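Frutapin (Artocarpus altilis, PDB 5KRP) is a jacalin-related lectin of breadfruit that probably binds carbohydrates. Local coordinates at residues Y34-G39 against L61-V66. Residues are numbered along the deposited sequence; the frame is centred on the assembly and turned at random.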
loop_
_atom_site.group_PDB
_atom_site.type_symbol
_atom_site.label_atom_id
_atom_site.label_comp_id
_atom_site.label_asym_id
_atom_site.label_seq_id
_atom_site.Cartn_x
_atom_site.Cartn_y
_atom_site.Cartn_z
ATOM N N TYR A 34 -24.086 -0.432 -24.330
ATOM C CA TYR A 34 -25.118 -1.175 -23.670
ATOM C C TYR A 34 -26.407 -1.267 -24.517
ATOM O O TYR A 34 -26.635 -0.422 -25.407
ATOM C CB TYR A 34 -25.519 -0.560 -22.358
ATOM C CG TYR A 34 -26.147 0.809 -22.473
ATOM C CD1 TYR A 34 -25.353 1.965 -22.599
ATOM C CD2 TYR A 34 -27.568 0.960 -22.450
ATOM C CE1 TYR A 34 -25.947 3.242 -22.709
ATOM C CE2 TYR A 34 -28.158 2.225 -22.591
ATOM C CZ TYR A 34 -27.337 3.348 -22.673
ATOM O OH TYR A 34 -27.871 4.609 -22.794
ATOM N N LYS A 35 -27.181 -2.289 -24.162
ATOM C CA LYS A 35 -28.628 -2.352 -24.516
ATOM C C LYS A 35 -29.291 -3.311 -23.515
ATOM O O LYS A 35 -29.572 -2.915 -22.378
ATOM C CB LYS A 35 -28.772 -2.701 -26.054
ATOM C CG LYS A 35 -30.225 -2.552 -26.539
ATOM C CD LYS A 35 -30.597 -1.093 -26.715
ATOM C CE LYS A 35 -32.117 -0.886 -26.917
ATOM N NZ LYS A 35 -32.427 0.466 -27.494
ATOM N N GLU A 36 -29.411 -4.599 -23.841
ATOM C CA GLU A 36 -29.924 -5.558 -22.885
ATOM C C GLU A 36 -28.898 -5.894 -21.791
ATOM O O GLU A 36 -29.242 -6.369 -20.709
ATOM C CB GLU A 36 -30.342 -6.844 -23.626
ATOM C CG GLU A 36 -31.555 -6.576 -24.525
ATOM C CD GLU A 36 -31.235 -6.068 -25.920
ATOM O OE1 GLU A 36 -30.055 -5.995 -26.405
ATOM O OE2 GLU A 36 -32.249 -5.804 -26.606
ATOM N N ALA A 37 -27.650 -5.713 -22.149
ATOM C CA ALA A 37 -26.541 -6.020 -21.220
ATOM C C ALA A 37 -25.473 -4.971 -21.501
ATOM O O ALA A 37 -25.616 -4.158 -22.412
ATOM C CB ALA A 37 -26.021 -7.411 -21.465
ATOM N N ILE A 38 -24.325 -5.066 -20.807
ATOM C CA ILE A 38 -23.176 -4.280 -21.190
ATOM C C ILE A 38 -22.339 -5.013 -22.220
ATOM O O ILE A 38 -22.025 -6.231 -22.069
ATOM C CB ILE A 38 -22.287 -3.973 -19.907
ATOM C CG1 ILE A 38 -23.093 -3.334 -18.793
ATOM C CG2 ILE A 38 -21.039 -3.199 -20.319
ATOM C CD1 ILE A 38 -23.705 -1.994 -19.079
ATOM N N GLY A 39 -21.956 -4.272 -23.279
ATOM C CA GLY A 39 -21.117 -4.718 -24.363
ATOM C C GLY A 39 -19.659 -4.262 -24.183
ATOM O O GLY A 39 -18.861 -4.923 -23.557
ATOM N N LEU A 61 -21.345 -6.220 -31.038
ATOM C CA LEU A 61 -22.786 -5.933 -31.167
ATOM C C LEU A 61 -23.065 -4.450 -31.308
ATOM O O LEU A 61 -22.444 -3.620 -30.666
ATOM C CB LEU A 61 -23.576 -6.525 -29.982
ATOM C CG LEU A 61 -23.495 -8.081 -29.768
ATOM C CD1 LEU A 61 -24.190 -8.475 -28.505
ATOM C CD2 LEU A 61 -24.018 -8.889 -30.967
ATOM N N PRO A 62 -24.045 -4.082 -32.162
ATOM C CA PRO A 62 -24.400 -2.688 -32.323
ATOM C C PRO A 62 -25.268 -2.222 -31.144
ATOM O O PRO A 62 -26.497 -2.502 -31.057
ATOM C CB PRO A 62 -25.128 -2.641 -33.695
ATOM C CG PRO A 62 -25.579 -3.989 -33.941
ATOM C CD PRO A 62 -24.760 -4.959 -33.116
ATOM N N TYR A 63 -24.602 -1.563 -30.206
ATOM C CA TYR A 63 -25.237 -1.154 -28.964
ATOM C C TYR A 63 -25.186 0.380 -28.904
ATOM O O TYR A 63 -24.564 1.023 -29.739
ATOM C CB TYR A 63 -24.487 -1.789 -27.797
ATOM C CG TYR A 63 -24.981 -3.146 -27.309
ATOM C CD1 TYR A 63 -25.991 -3.930 -27.996
ATOM C CD2 TYR A 63 -24.486 -3.641 -26.093
ATOM C CE1 TYR A 63 -26.412 -5.129 -27.476
ATOM C CE2 TYR A 63 -24.951 -4.846 -25.570
ATOM C CZ TYR A 63 -25.897 -5.580 -26.252
ATOM O OH TYR A 63 -26.329 -6.809 -25.690
ATOM N N THR A 64 -25.789 0.934 -27.871
ATOM C CA THR A 64 -25.694 2.403 -27.602
ATOM C C THR A 64 -24.363 2.742 -26.892
ATOM O O THR A 64 -24.054 2.114 -25.905
ATOM C CB THR A 64 -26.841 2.848 -26.718
ATOM O OG1 THR A 64 -28.052 2.540 -27.425
ATOM C CG2 THR A 64 -26.754 4.377 -26.323
ATOM N N ASN A 65 -23.631 3.732 -27.354
ATOM C CA ASN A 65 -22.289 3.998 -26.790
ATOM C C ASN A 65 -22.421 5.198 -25.866
ATOM O O ASN A 65 -23.238 6.135 -26.145
ATOM C CB ASN A 65 -21.244 4.198 -27.890
ATOM C CG ASN A 65 -20.672 2.856 -28.407
ATOM O OD1 ASN A 65 -19.721 2.312 -27.843
ATOM N ND2 ASN A 65 -21.279 2.299 -29.489
ATOM N N VAL A 66 -21.696 5.168 -24.727
ATOM C CA VAL A 66 -21.719 6.283 -23.804
ATOM C C VAL A 66 -20.313 6.605 -23.272
ATOM O O VAL A 66 -19.475 5.719 -23.150
ATOM C CB VAL A 66 -22.682 6.034 -22.668
ATOM C CG1 VAL A 66 -22.228 4.915 -21.770
ATOM C CG2 VAL A 66 -22.930 7.309 -21.833
HETATM O O HOH W 1 -30.534 2.462 -25.489
HETATM O O HOH W 2 -28.192 -8.026 -27.093
#
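Y34 and T64 form an antiparallel hydrogen-bonded pair through two backbone bonds, Y34 N to T64 O (3.0 Å) and T64 N to Y34 O (2.9 Å); the strand pairing ends here, and Y63 then packs into the turn. The side chains of this pair share a sheet face. With CG of Y34 set between its backbone N and carbonyl carbon (chi1 64°), T64 CB sits over one face of the ring, offset toward its rim, in a CH-pi contact 4.2 Å from the centroid; CG2 approaches the hydroxyl end, while V66 CG1 meets the ring edge.

Y63 reaches into the turn instead. K35 CB stands over one face of its ring, 3.8 Å from the centroid, and L61 CB lies near the rim of the opposite face. A37 O, the acceptor for K35 N inside the turn, approaches Y63 CE2 to 3.3 Å.

Water joins the polar ends: one molecule, in the plane of the Y63 ring, bridges Y63 OH and E36 OE1 (2.6 and 2.8 Å), and another is bonded to T64 OG1 and only weakly to K35 NZ.

Strand 64-69 thus runs alongside 26-34 as an outer strand of one four-stranded sheet of the jacalin-type beta-prism.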